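Side-chain contacts in putative NADH-flavin reductase (Lactobacillus casei ATCC 334, PDB 3H2S), which binds NADPH in a Rossmann-type fold and is probably an oxidoreductase acting on CH-NH groups of its substrates: residues A[70-75]-A[80-85]; A[21-26]-A[195-200]; A[107-112]-A[155-160]. All coordinates share one frame; numbering follows the deposited sequence.

Interaction 1 (A[70-75]-A[80-85]); sequences LSVPWG and YLHLDF. With NDP (NADPH dihydro-nicotinamide-adenine-dinucleotide phosphate), chain C.
S71 and H82 face each other with their CA atoms 6.6 Å apart, and V72 and L81 follow at 7.0 Å, so the extended loop 70-75 runs past the first turns of helix 80-91. This is the strand-loop-helix passage of a Rossmann fold: the loop leaves strand 65-68 and meets the bound NADPH before the chain turns into the helix. No hydrogen bond joins the two segments, and two CH-pi contacts carry the packing. L70 CD1 sits over one face of the F85 ring, 3.7 Å from its centroid and 19° off the ring normal, displaced toward the rim. The other branch of L70, CD2, lies 3.6 Å from N3A of the adenine, so the leucine fork bridges aromatic side chain and base. F85 in turn presents its edge to the base, with CZ 3.9 Å from C6A. In V72, CG1 is anti to the backbone N (chi1 -180°), which leaves CG2 to cover one face of the H82 imidazole, 3.9 Å from the centroid; the same methyl also meets L81 CB. The valine's buried backbone N has no partner in the model. Around the imidazole, S71 OG stands at the edge near NE2, while Q138 and E141 of helix 132-145 also touch the side chain. D84, on helix 80-91 itself, forms a salt bridge to R94 of the second subunit. The polar links to the cofactor are weak. S71 N gives a long, nearly straight bond to the ribose oxygen O4B at 3.3 Å. H82 NE2 reaches the nicotinamide-side ribose hydroxyl O2D at 3.4 Å, bent to an N-H...O angle of 132°.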
loop_
_atom_site.group_PDB
_atom_site.type_symbol
_atom_site.label_atom_id
_atom_site.label_comp_id
_atom_site.label_asym_id
_atom_site.label_seq_id
_atom_site.Cartn_x
_atom_site.Cartn_y
_atom_site.Cartn_z
ATOM N N LEU A 70 -3.262 -12.141 -9.794
ATOM C CA LEU A 70 -4.534 -12.171 -9.068
ATOM C C LEU A 70 -5.510 -11.186 -9.683
ATOM O O LEU A 70 -5.102 -10.147 -10.225
ATOM C CB LEU A 70 -4.313 -11.814 -7.588
ATOM C CG LEU A 70 -3.510 -12.807 -6.756
ATOM C CD1 LEU A 70 -2.872 -12.103 -5.548
ATOM C CD2 LEU A 70 -4.348 -14.008 -6.334
ATOM N N SER A 71 -6.803 -11.483 -9.545
ATOM C CA SER A 71 -7.834 -10.553 -9.978
ATOM C C SER A 71 -9.039 -10.534 -9.048
ATOM O O SER A 71 -9.090 -11.275 -8.059
ATOM C CB SER A 71 -8.280 -10.864 -11.402
ATOM O OG SER A 71 -8.845 -9.701 -11.995
ATOM N N VAL A 72 -10.012 -9.696 -9.386
ATOM C CA VAL A 72 -11.216 -9.536 -8.593
ATOM C C VAL A 72 -12.396 -9.532 -9.552
ATOM O O VAL A 72 -12.421 -8.740 -10.505
ATOM C CB VAL A 72 -11.215 -8.192 -7.847
ATOM C CG1 VAL A 72 -12.485 -8.047 -7.009
ATOM C CG2 VAL A 72 -9.969 -8.062 -6.965
ATOM N N PRO A 73 -13.424 -10.344 -9.255
ATOM C CA PRO A 73 -14.608 -10.353 -10.110
ATOM C C PRO A 73 -15.316 -8.999 -10.126
ATOM O O PRO A 73 -15.403 -8.316 -9.096
ATOM C CB PRO A 73 -15.515 -11.406 -9.450
ATOM C CG PRO A 73 -14.595 -12.213 -8.561
ATOM C CD PRO A 73 -13.580 -11.221 -8.085
ATOM N N TRP A 74 -15.883 -8.652 -11.275
ATOM C CA TRP A 74 -16.706 -7.452 -11.384
ATOM C C TRP A 74 -17.920 -7.524 -10.456
ATOM O O TRP A 74 -18.398 -8.609 -10.134
ATOM C CB TRP A 74 -17.167 -7.269 -12.819
ATOM C CG TRP A 74 -16.078 -6.850 -13.807
ATOM C CD1 TRP A 74 -14.733 -6.753 -13.575
ATOM C CD2 TRP A 74 -16.268 -6.537 -15.193
ATOM N NE1 TRP A 74 -14.082 -6.366 -14.729
ATOM C CE2 TRP A 74 -14.994 -6.306 -15.752
ATOM C CE3 TRP A 74 -17.394 -6.481 -16.026
ATOM C CZ2 TRP A 74 -14.827 -5.894 -17.076
ATOM C CZ3 TRP A 74 -17.222 -6.129 -17.360
ATOM C CH2 TRP A 74 -15.946 -5.848 -17.872
ATOM N N GLY A 75 -18.363 -6.371 -9.964
ATOM C CA GLY A 75 -19.553 -6.284 -9.113
ATOM C C GLY A 75 -19.431 -6.927 -7.744
ATOM O O GLY A 75 -20.425 -7.130 -7.053
ATOM N N TYR A 80 -10.661 -3.315 -4.086
ATOM C CA TYR A 80 -9.529 -2.930 -3.242
ATOM C C TYR A 80 -8.453 -4.015 -3.161
ATOM O O TYR A 80 -7.294 -3.727 -2.844
ATOM C CB TYR A 80 -9.998 -2.531 -1.833
ATOM C CG TYR A 80 -10.761 -3.623 -1.121
ATOM C CD1 TYR A 80 -10.092 -4.662 -0.499
ATOM C CD2 TYR A 80 -12.143 -3.543 -0.963
ATOM C CE1 TYR A 80 -10.791 -5.654 0.198
ATOM C CE2 TYR A 80 -12.859 -4.558 -0.337
ATOM C CZ TYR A 80 -12.180 -5.603 0.244
ATOM O OH TYR A 80 -12.890 -6.582 0.902
ATOM N N LEU A 81 -8.840 -5.274 -3.369
ATOM C CA LEU A 81 -7.851 -6.356 -3.326
ATOM C C LEU A 81 -6.730 -6.221 -4.341
ATOM O O LEU A 81 -5.602 -6.657 -4.085
ATOM C CB LEU A 81 -8.523 -7.715 -3.455
ATOM C CG LEU A 81 -9.389 -8.187 -2.287
ATOM C CD1 LEU A 81 -10.054 -9.519 -2.631
ATOM C CD2 LEU A 81 -8.557 -8.316 -1.015
ATOM N N HIS A 82 -7.020 -5.645 -5.507
ATOM C CA HIS A 82 -5.962 -5.351 -6.465
ATOM C C HIS A 82 -4.836 -4.578 -5.789
ATOM O O HIS A 82 -3.647 -4.867 -5.989
ATOM C CB HIS A 82 -6.506 -4.540 -7.636
ATOM C CG HIS A 82 -7.210 -5.369 -8.663
ATOM N ND1 HIS A 82 -8.561 -5.257 -8.913
ATOM C CD2 HIS A 82 -6.747 -6.322 -9.505
ATOM C CE1 HIS A 82 -8.875 -6.031 -9.939
ATOM N NE2 HIS A 82 -7.798 -6.706 -10.299
ATOM N N LEU A 83 -5.221 -3.555 -5.037
ATOM C CA LEU A 83 -4.271 -2.758 -4.283
ATOM C C LEU A 83 -3.631 -3.515 -3.106
ATOM O O LEU A 83 -2.402 -3.569 -2.993
ATOM C CB LEU A 83 -4.932 -1.468 -3.805
ATOM C CG LEU A 83 -4.072 -0.454 -3.040
ATOM C CD1 LEU A 83 -2.826 -0.030 -3.859
ATOM C CD2 LEU A 83 -4.918 0.752 -2.670
ATOM N N ASP A 84 -4.461 -4.117 -2.257
ATOM C CA ASP A 84 -3.980 -4.812 -1.059
ATOM C C ASP A 84 -3.013 -5.955 -1.374
ATOM O O ASP A 84 -2.020 -6.137 -0.674
ATOM C CB ASP A 84 -5.163 -5.334 -0.222
ATOM C CG ASP A 84 -5.907 -4.217 0.509
ATOM O OD1 ASP A 84 -5.390 -3.075 0.608
ATOM O OD2 ASP A 84 -7.040 -4.478 0.962
ATOM N N PHE A 85 -3.311 -6.766 -2.386
ATOM C CA PHE A 85 -2.376 -7.847 -2.735
ATOM C C PHE A 85 -1.005 -7.243 -3.091
ATOM O O PHE A 85 0.035 -7.817 -2.769
ATOM C CB PHE A 85 -2.883 -8.641 -3.936
ATOM C CG PHE A 85 -4.185 -9.370 -3.701
ATOM C CD1 PHE A 85 -4.377 -10.135 -2.556
ATOM C CD2 PHE A 85 -5.105 -9.485 -4.733
ATOM C CE1 PHE A 85 -5.480 -10.959 -2.424
ATOM C CE2 PHE A 85 -6.228 -10.311 -4.592
ATOM C CZ PHE A 85 -6.426 -11.006 -3.417
HETATM P PA NDP C . -8.789 -14.642 -13.204
HETATM O O1A NDP C . -10.207 -14.070 -12.917
HETATM O O2A NDP C . -8.664 -15.767 -14.173
HETATM O O5B NDP C . -8.505 -15.141 -11.610
HETATM C C5B NDP C . -7.227 -14.608 -11.177
HETATM C C4B NDP C . -6.729 -15.372 -9.890
HETATM O O4B NDP C . -7.200 -14.673 -8.755
HETATM C C3B NDP C . -7.333 -16.811 -9.762
HETATM O O3B NDP C . -6.246 -17.669 -9.604
HETATM C C2B NDP C . -8.184 -16.701 -8.431
HETATM O O2B NDP C . -8.297 -17.846 -7.662
HETATM C C1B NDP C . -7.359 -15.589 -7.712
HETATM N N9A NDP C . -8.173 -14.923 -6.682
HETATM C C8A NDP C . -9.308 -14.118 -6.957
HETATM N N7A NDP C . -9.858 -13.600 -5.857
HETATM C C5A NDP C . -9.030 -14.057 -4.809
HETATM C C6A NDP C . -9.104 -13.805 -3.428
HETATM N N6A NDP C . -10.134 -13.048 -2.956
HETATM N N1A NDP C . -8.333 -14.577 -2.580
HETATM C C2A NDP C . -7.325 -15.298 -3.157
HETATM N N3A NDP C . -7.026 -15.455 -4.481
HETATM C C4A NDP C . -7.970 -14.872 -5.297
HETATM O O3 NDP C . -8.142 -13.340 -13.815
HETATM P PN NDP C . -7.364 -12.863 -15.157
HETATM O O1N NDP C . -6.260 -13.891 -15.466
HETATM O O2N NDP C . -8.447 -12.825 -16.193
HETATM O O5D NDP C . -6.618 -11.428 -14.930
HETATM C C5D NDP C . -5.261 -11.337 -14.486
HETATM C C4D NDP C . -4.898 -9.842 -14.434
HETATM O O4D NDP C . -5.269 -9.315 -15.697
HETATM C C3D NDP C . -5.582 -8.968 -13.342
HETATM O O3D NDP C . -4.716 -7.982 -12.911
HETATM C C2D NDP C . -6.812 -8.408 -14.145
HETATM O O2D NDP C . -7.229 -7.164 -13.641
HETATM C C1D NDP C . -6.086 -8.183 -15.520
HETATM N N1N NDP C . -7.046 -7.923 -16.590
HETATM C C2N NDP C . -7.016 -6.584 -17.169
HETATM C C3N NDP C . -8.179 -6.269 -18.110
HETATM C C7N NDP C . -7.802 -5.123 -19.032
HETATM O O7N NDP C . -7.183 -4.166 -18.589
HETATM N N7N NDP C . -8.313 -5.108 -20.322
HETATM C C4N NDP C . -8.893 -7.407 -18.810
HETATM C C5N NDP C . -9.080 -8.641 -17.963
HETATM C C6N NDP C . -8.066 -8.920 -16.876
HETATM P P2B NDP C . -9.346 -19.022 -8.080
HETATM O O1X NDP C . -8.811 -19.740 -9.372
HETATM O O2X NDP C . -9.225 -20.127 -6.966
HETATM O O3X NDP C . -10.729 -18.506 -8.281
#

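Interaction 2 (A[21-26]-A[195-200]); sequences RRRGHE and AILDQL
R23 and D198 form the charged part of this contact, a salt bridge in which both terminal nitrogens converge on one carboxylate oxygen. NH1 lies 2.9 Å from D198 OD1 with an N-H...O angle of 149°, meeting the oxygen on its anti side close to the carboxylate plane. NH2 is 3.0 Å from the same OD1 but comes from above that plane. OD1 lies almost in the guanidinium plane, whereas the two flat groups are turned 51° apart, so the pairing is end-on and forked rather than a matched pair of parallel bonds. Further partners fix both groups: R23 NE pairs with E19 and NH1 also with E201, while D198 OD2 is hydrogen-bonded to the Y170 hydroxyl. Held at all three nitrogens by D198, E19 and E201, the guanidinium probably has its charge well compensated.

The arginine starts where helix 11-22 ends. A Schellman motif with G24 as its C-prime residue, H25 N bonded to A20 O and G24 N to R21 O, closes that helix, and the chain turns toward strand 26-31 of the Rossmann sheet. Leaving the helix end with CG anti to its carbonyl carbon (chi1 -71°), R23 runs extended from CG to NE toward helix 189-201.

Apolar packing lies beneath the charges. L197 CB sits over the centre of one guanidinium face, 3.5 Å from R23 CZ, and also touches R23 CD. The two side chains run antiparallel. L197 also meets I16 and I3, joining the two helices over strand 2-6, and its CD1 approaches H25 ND1 at 4.1 Å.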
loop_
_atom_site.group_PDB
_atom_site.type_symbol
_atom_site.label_atom_id
_atom_site.label_comp_id
_atom_site.label_asym_id
_atom_site.label_seq_id
_atom_site.Cartn_x
_atom_site.Cartn_y
_atom_site.Cartn_z
ATOM N N ARG A 21 7.195 -23.301 -17.064
ATOM C CA ARG A 21 7.633 -24.690 -17.126
ATOM C C ARG A 21 8.272 -24.995 -18.465
ATOM O O ARG A 21 9.259 -25.750 -18.534
ATOM C CB ARG A 21 6.469 -25.653 -16.874
ATOM C CG ARG A 21 5.988 -25.632 -15.439
ATOM C CD ARG A 21 4.716 -26.455 -15.281
ATOM N NE ARG A 21 5.019 -27.859 -15.023
ATOM C CZ ARG A 21 4.366 -28.874 -15.571
ATOM N NH1 ARG A 21 3.373 -28.645 -16.423
ATOM N NH2 ARG A 21 4.688 -30.117 -15.237
ATOM N N ARG A 22 7.705 -24.437 -19.535
ATOM C CA ARG A 22 8.291 -24.632 -20.868
ATOM C C ARG A 22 9.733 -24.123 -20.865
ATOM O O ARG A 22 10.627 -24.733 -21.464
ATOM C CB ARG A 22 7.482 -23.896 -21.944
ATOM C CG ARG A 22 7.993 -24.148 -23.364
ATOM C CD ARG A 22 7.048 -23.566 -24.417
ATOM N NE ARG A 22 7.280 -22.138 -24.651
ATOM C CZ ARG A 22 8.397 -21.620 -25.164
ATOM N NH1 ARG A 22 9.458 -22.385 -25.384
ATOM N NH2 ARG A 22 8.497 -20.310 -25.340
ATOM N N ARG A 23 9.957 -23.043 -20.122
ATOM C CA ARG A 23 11.251 -22.370 -20.115
ATOM C C ARG A 23 12.174 -22.885 -19.014
ATOM O O ARG A 23 13.180 -22.248 -18.699
ATOM C CB ARG A 23 11.043 -20.859 -19.958
ATOM C CG ARG A 23 10.466 -20.210 -21.188
ATOM C CD ARG A 23 10.551 -18.687 -21.089
ATOM N NE ARG A 23 9.734 -18.072 -22.124
ATOM C CZ ARG A 23 9.852 -16.810 -22.521
ATOM N NH1 ARG A 23 10.884 -16.071 -22.121
ATOM N NH2 ARG A 23 9.012 -16.339 -23.427
ATOM N N GLY A 24 11.784 -23.986 -18.373
ATOM C CA GLY A 24 12.679 -24.705 -17.462
ATOM C C GLY A 24 12.810 -24.089 -16.074
ATOM O O GLY A 24 13.800 -24.309 -15.385
ATOM N N HIS A 25 11.813 -23.317 -15.658
ATOM C CA HIS A 25 11.826 -22.719 -14.328
ATOM C C HIS A 25 11.021 -23.541 -13.321
ATOM O O HIS A 25 10.077 -24.251 -13.691
ATOM C CB HIS A 25 11.328 -21.279 -14.385
ATOM C CG HIS A 25 12.211 -20.383 -15.186
ATOM N ND1 HIS A 25 11.894 -19.983 -16.468
ATOM C CD2 HIS A 25 13.494 -19.998 -14.983
ATOM C CE1 HIS A 25 12.906 -19.297 -16.976
ATOM N NE2 HIS A 25 13.906 -19.333 -16.112
ATOM N N GLU A 26 11.440 -23.481 -12.058
ATOM C CA GLU A 26 10.726 -24.153 -10.976
ATOM C C GLU A 26 9.571 -23.272 -10.518
ATOM O O GLU A 26 9.777 -22.127 -10.131
ATOM C CB GLU A 26 11.664 -24.399 -9.793
ATOM C CG GLU A 26 11.010 -25.175 -8.655
ATOM C CD GLU A 26 11.864 -25.211 -7.414
ATOM O OE1 GLU A 26 13.048 -24.816 -7.499
ATOM O OE2 GLU A 26 11.352 -25.628 -6.352
ATOM N N ALA A 195 5.453 -12.334 -22.667
ATOM C CA ALA A 195 5.967 -11.024 -22.250
ATOM C C ALA A 195 6.477 -11.036 -20.809
ATOM O O ALA A 195 7.488 -10.432 -20.490
ATOM C CB ALA A 195 4.873 -9.940 -22.439
ATOM N N ILE A 196 5.719 -11.664 -19.919
ATOM C CA ILE A 196 6.124 -11.795 -18.539
ATOM C C ILE A 196 7.418 -12.582 -18.361
ATOM O O ILE A 196 8.345 -12.107 -17.707
ATOM C CB ILE A 196 4.983 -12.395 -17.698
ATOM C CG1 ILE A 196 3.831 -11.373 -17.609
ATOM C CG2 ILE A 196 5.499 -12.783 -16.303
ATOM C CD1 ILE A 196 2.564 -11.899 -16.932
ATOM N N LEU A 197 7.503 -13.749 -18.998
ATOM C CA LEU A 197 8.681 -14.580 -18.900
ATOM C C LEU A 197 9.864 -13.928 -19.591
ATOM O O LEU A 197 10.987 -14.059 -19.128
ATOM C CB LEU A 197 8.435 -15.990 -19.452
ATOM C CG LEU A 197 8.030 -17.026 -18.391
ATOM C CD1 LEU A 197 9.099 -17.167 -17.316
ATOM C CD2 LEU A 197 6.682 -16.671 -17.777
ATOM N N ASP A 198 9.598 -13.173 -20.656
ATOM C CA ASP A 198 10.664 -12.411 -21.316
ATOM C C ASP A 198 11.301 -11.442 -20.332
ATOM O O ASP A 198 12.518 -11.292 -20.301
ATOM C CB ASP A 198 10.129 -11.655 -22.535
ATOM C CG ASP A 198 10.043 -12.538 -23.771
ATOM O OD1 ASP A 198 10.469 -13.711 -23.705
ATOM O OD2 ASP A 198 9.555 -12.050 -24.808
ATOM N N GLN A 199 10.463 -10.715 -19.592
ATOM C CA GLN A 199 10.970 -9.753 -18.603
ATOM C C GLN A 199 11.710 -10.456 -17.473
ATOM O O GLN A 199 12.713 -9.958 -16.985
ATOM C CB GLN A 199 9.823 -8.905 -18.048
ATOM C CG GLN A 199 9.324 -7.851 -19.012
ATOM C CD GLN A 199 10.376 -6.794 -19.326
ATOM O OE1 GLN A 199 11.200 -6.455 -18.482
ATOM N NE2 GLN A 199 10.403 -6.341 -20.565
ATOM N N LEU A 200 11.167 -11.573 -16.991
ATOM C CA LEU A 200 11.831 -12.327 -15.922
ATOM C C LEU A 200 13.236 -12.779 -16.346
ATOM O O LEU A 200 14.186 -12.720 -15.558
ATOM C CB LEU A 200 10.985 -13.537 -15.534
ATOM C CG LEU A 200 10.201 -13.499 -14.219
ATOM C CD1 LEU A 200 9.973 -12.098 -13.700
ATOM C CD2 LEU A 200 8.921 -14.318 -14.288
#

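Interaction 3 (A[107-112]-A[155-160]); sequences ASLAMP and GISPSE. With NDP (NADPH dihydro-nicotinamide-adenine-dinucleotide phosphate), chain C.
L109 enters the contact with its CB directed at S157, their CA atoms 7.8 Å apart. CG, placed anti to the carbonyl carbon (chi1 -63°), is the first atom to touch, 4.1 Å from S157 CB. There the chain forks: CD2 lies 4.0 Å from the same S157 CB, while CD1 reaches along the strand to P158 O at 3.7 Å. R209 and V211 of strand 209-214 also touch the leucine. With an alanine here both methyl branches are gone, and a gap would probably open beside S157 CB and P158 O. The contact joins the loop after strand 99-103 to the C-terminal end of strand 153-158, an inner strand of the Rossmann sheet, next to the nicotinamide. On the cofactor side P158 CG is 3.7 Å from C2N of that ring, and beyond it E160 O approaches the carboxamide nitrogen N7N at 2.9 Å. The serine hydroxyls do not bond each other: S108 OG and S157 OG stand 3.9 Å apart, both hydrogen-bonded to R209 NH1, with S157 OG also bonded to G105 O.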
loop_
_atom_site.group_PDB
_atom_site.type_symbol
_atom_site.label_atom_id
_atom_site.label_comp_id
_atom_site.label_asym_id
_atom_site.label_seq_id
_atom_site.Cartn_x
_atom_site.Cartn_y
_atom_site.Cartn_z
ATOM N N ALA A 107 -6.895 0.693 -18.033
ATOM C CA ALA A 107 -7.437 2.024 -17.738
ATOM C C ALA A 107 -6.385 3.031 -17.261
ATOM O O ALA A 107 -6.632 4.236 -17.237
ATOM C CB ALA A 107 -8.577 1.919 -16.730
ATOM N N SER A 108 -5.203 2.537 -16.905
ATOM C CA SER A 108 -4.100 3.413 -16.514
ATOM C C SER A 108 -3.240 3.802 -17.716
ATOM O O SER A 108 -2.237 4.504 -17.573
ATOM C CB SER A 108 -3.253 2.759 -15.413
ATOM O OG SER A 108 -2.573 1.605 -15.879
ATOM N N LEU A 109 -3.587 3.266 -18.887
ATOM C CA LEU A 109 -2.935 3.656 -20.137
ATOM C C LEU A 109 -3.596 4.894 -20.739
ATOM O O LEU A 109 -4.791 5.134 -20.527
ATOM C CB LEU A 109 -3.013 2.526 -21.155
ATOM C CG LEU A 109 -2.328 1.204 -20.843
ATOM C CD1 LEU A 109 -2.785 0.146 -21.848
ATOM C CD2 LEU A 109 -0.819 1.381 -20.835
ATOM N N ALA A 110 -2.823 5.657 -21.507
ATOM C CA ALA A 110 -3.387 6.718 -22.337
ATOM C C ALA A 110 -4.117 6.140 -23.551
ATOM O O ALA A 110 -3.619 5.224 -24.217
ATOM C CB ALA A 110 -2.301 7.684 -22.791
HETATM N N MSE A 111 -5.226 6.775 -23.919
HETATM C CA MSE A 111 -5.754 6.635 -25.268
HETATM C C MSE A 111 -4.737 7.129 -26.297
HETATM O O MSE A 111 -3.911 7.997 -26.004
HETATM C CB MSE A 111 -7.065 7.425 -25.415
HETATM C CG MSE A 111 -8.215 6.868 -24.594
HETATM SE SE MSE A 111 -8.843 5.113 -25.225
HETATM C CE MSE A 111 -10.698 5.248 -24.596
ATOM N N PRO A 112 -4.793 6.575 -27.515
ATOM C CA PRO A 112 -3.920 7.052 -28.582
ATOM C C PRO A 112 -4.018 8.570 -28.714
ATOM O O PRO A 112 -5.111 9.118 -28.644
ATOM C CB PRO A 112 -4.488 6.359 -29.827
ATOM C CG PRO A 112 -5.098 5.096 -29.297
ATOM C CD PRO A 112 -5.658 5.460 -27.947
ATOM N N GLY A 155 5.761 -3.441 -14.084
ATOM C CA GLY A 155 4.341 -3.406 -14.419
ATOM C C GLY A 155 4.088 -3.712 -15.884
ATOM O O GLY A 155 4.817 -3.239 -16.769
ATOM N N ILE A 156 3.110 -4.579 -16.143
ATOM C CA ILE A 156 2.688 -4.854 -17.504
ATOM C C ILE A 156 1.168 -4.752 -17.622
ATOM O O ILE A 156 0.413 -5.485 -16.954
ATOM C CB ILE A 156 3.121 -6.260 -17.983
ATOM C CG1 ILE A 156 4.623 -6.460 -17.798
ATOM C CG2 ILE A 156 2.723 -6.460 -19.444
ATOM C CD1 ILE A 156 5.107 -7.855 -18.185
ATOM N N SER A 157 0.725 -3.835 -18.476
ATOM C CA SER A 157 -0.700 -3.666 -18.732
ATOM C C SER A 157 -1.048 -4.450 -19.983
ATOM O O SER A 157 -0.300 -4.404 -20.976
ATOM C CB SER A 157 -1.045 -2.186 -18.940
ATOM O OG SER A 157 -1.051 -1.483 -17.716
ATOM N N PRO A 158 -2.225 -5.101 -19.974
ATOM C CA PRO A 158 -2.784 -5.686 -21.170
ATOM C C PRO A 158 -3.282 -4.594 -22.111
ATOM O O PRO A 158 -3.526 -3.473 -21.684
ATOM C CB PRO A 158 -3.969 -6.527 -20.652
ATOM C CG PRO A 158 -3.906 -6.467 -19.134
ATOM C CD PRO A 158 -3.121 -5.243 -18.804
ATOM N N SER A 159 -3.543 -4.962 -23.352
ATOM C CA SER A 159 -4.401 -4.173 -24.225
ATOM C C SER A 159 -5.834 -4.231 -23.704
ATOM O O SER A 159 -6.145 -5.011 -22.804
ATOM C CB SER A 159 -4.351 -4.746 -25.636
ATOM O OG SER A 159 -3.015 -4.781 -26.101
ATOM N N GLU A 160 -6.730 -3.536 -24.389
ATOM C CA GLU A 160 -8.116 -3.420 -23.954
ATOM C C GLU A 160 -8.782 -4.790 -23.796
ATOM O O GLU A 160 -9.599 -4.996 -22.886
ATOM C CB GLU A 160 -8.889 -2.565 -24.955
ATOM C CG GLU A 160 -10.354 -2.927 -25.105
ATOM C CD GLU A 160 -11.224 -1.713 -25.359
ATOM O OE1 GLU A 160 -10.710 -0.578 -25.229
ATOM O OE2 GLU A 160 -12.425 -1.893 -25.662
HETATM P PA NDP C . -8.789 -14.642 -13.204
HETATM O O1A NDP C . -10.207 -14.070 -12.917
HETATM O O2A NDP C . -8.664 -15.767 -14.173
HETATM O O5B NDP C . -8.505 -15.141 -11.610
HETATM C C5B NDP C . -7.227 -14.608 -11.177
HETATM C C4B NDP C . -6.729 -15.372 -9.890
HETATM O O4B NDP C . -7.200 -14.673 -8.755
HETATM C C3B NDP C . -7.333 -16.811 -9.762
HETATM O O3B NDP C . -6.246 -17.669 -9.604
HETATM C C2B NDP C . -8.184 -16.701 -8.431
HETATM O O2B NDP C . -8.297 -17.846 -7.662
HETATM C C1B NDP C . -7.359 -15.589 -7.712
HETATM N N9A NDP C . -8.173 -14.923 -6.682
HETATM C C8A NDP C . -9.308 -14.118 -6.957
HETATM N N7A NDP C . -9.858 -13.600 -5.857
HETATM C C5A NDP C . -9.030 -14.057 -4.809
HETATM C C6A NDP C . -9.104 -13.805 -3.428
HETATM N N6A NDP C . -10.134 -13.048 -2.956
HETATM N N1A NDP C . -8.333 -14.577 -2.580
HETATM C C2A NDP C . -7.325 -15.298 -3.157
HETATM N N3A NDP C . -7.026 -15.455 -4.481
HETATM C C4A NDP C . -7.970 -14.872 -5.297
HETATM O O3 NDP C . -8.142 -13.340 -13.815
HETATM P PN NDP C . -7.364 -12.863 -15.157
HETATM O O1N NDP C . -6.260 -13.891 -15.466
HETATM O O2N NDP C . -8.447 -12.825 -16.193
HETATM O O5D NDP C . -6.618 -11.428 -14.930
HETATM C C5D NDP C . -5.261 -11.337 -14.486
HETATM C C4D NDP C . -4.898 -9.842 -14.434
HETATM O O4D NDP C . -5.269 -9.315 -15.697
HETATM C C3D NDP C . -5.582 -8.968 -13.342
HETATM O O3D NDP C . -4.716 -7.982 -12.911
HETATM C C2D NDP C . -6.812 -8.408 -14.145
HETATM O O2D NDP C . -7.229 -7.164 -13.641
HETATM C C1D NDP C . -6.086 -8.183 -15.520
HETATM N N1N NDP C . -7.046 -7.923 -16.590
HETATM C C2N NDP C . -7.016 -6.584 -17.169
HETATM C C3N NDP C . -8.179 -6.269 -18.110
HETATM C C7N NDP C . -7.802 -5.123 -19.032
HETATM O O7N NDP C . -7.183 -4.166 -18.589
HETATM N N7N NDP C . -8.313 -5.108 -20.322
HETATM C C4N NDP C . -8.893 -7.407 -18.810
HETATM C C5N NDP C . -9.080 -8.641 -17.963
HETATM C C6N NDP C . -8.066 -8.920 -16.876
HETATM P P2B NDP C . -9.346 -19.022 -8.080
HETATM O O1X NDP C . -8.811 -19.740 -9.372
HETATM O O2X NDP C . -9.225 -20.127 -6.966
HETATM O O3X NDP C . -10.729 -18.506 -8.281
#

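In the fold
The three contacts belong to one Rossmann domain built on a mostly parallel sheet. Interactions 1 and 3 follow one another along the chain, and both fall between the two segments of interaction 2, which brings together residues from near the two ends of the chain. Interactions 1 and 3, centres about 17 Å apart, touch the same NADPH: interaction 1 spans adenine to ribose, interaction 3 reaches the nicotinamide. Interaction 2 lies across the centre of the chain from interaction 1, centres about 24 Å apart, and does not touch the cofactor. It does meet interaction 3, where I196 CG1 of helix 189-201 packs 3.8 Å from I156 CD1 of strand 153-158, tying helix packing to the cofactor-binding strand.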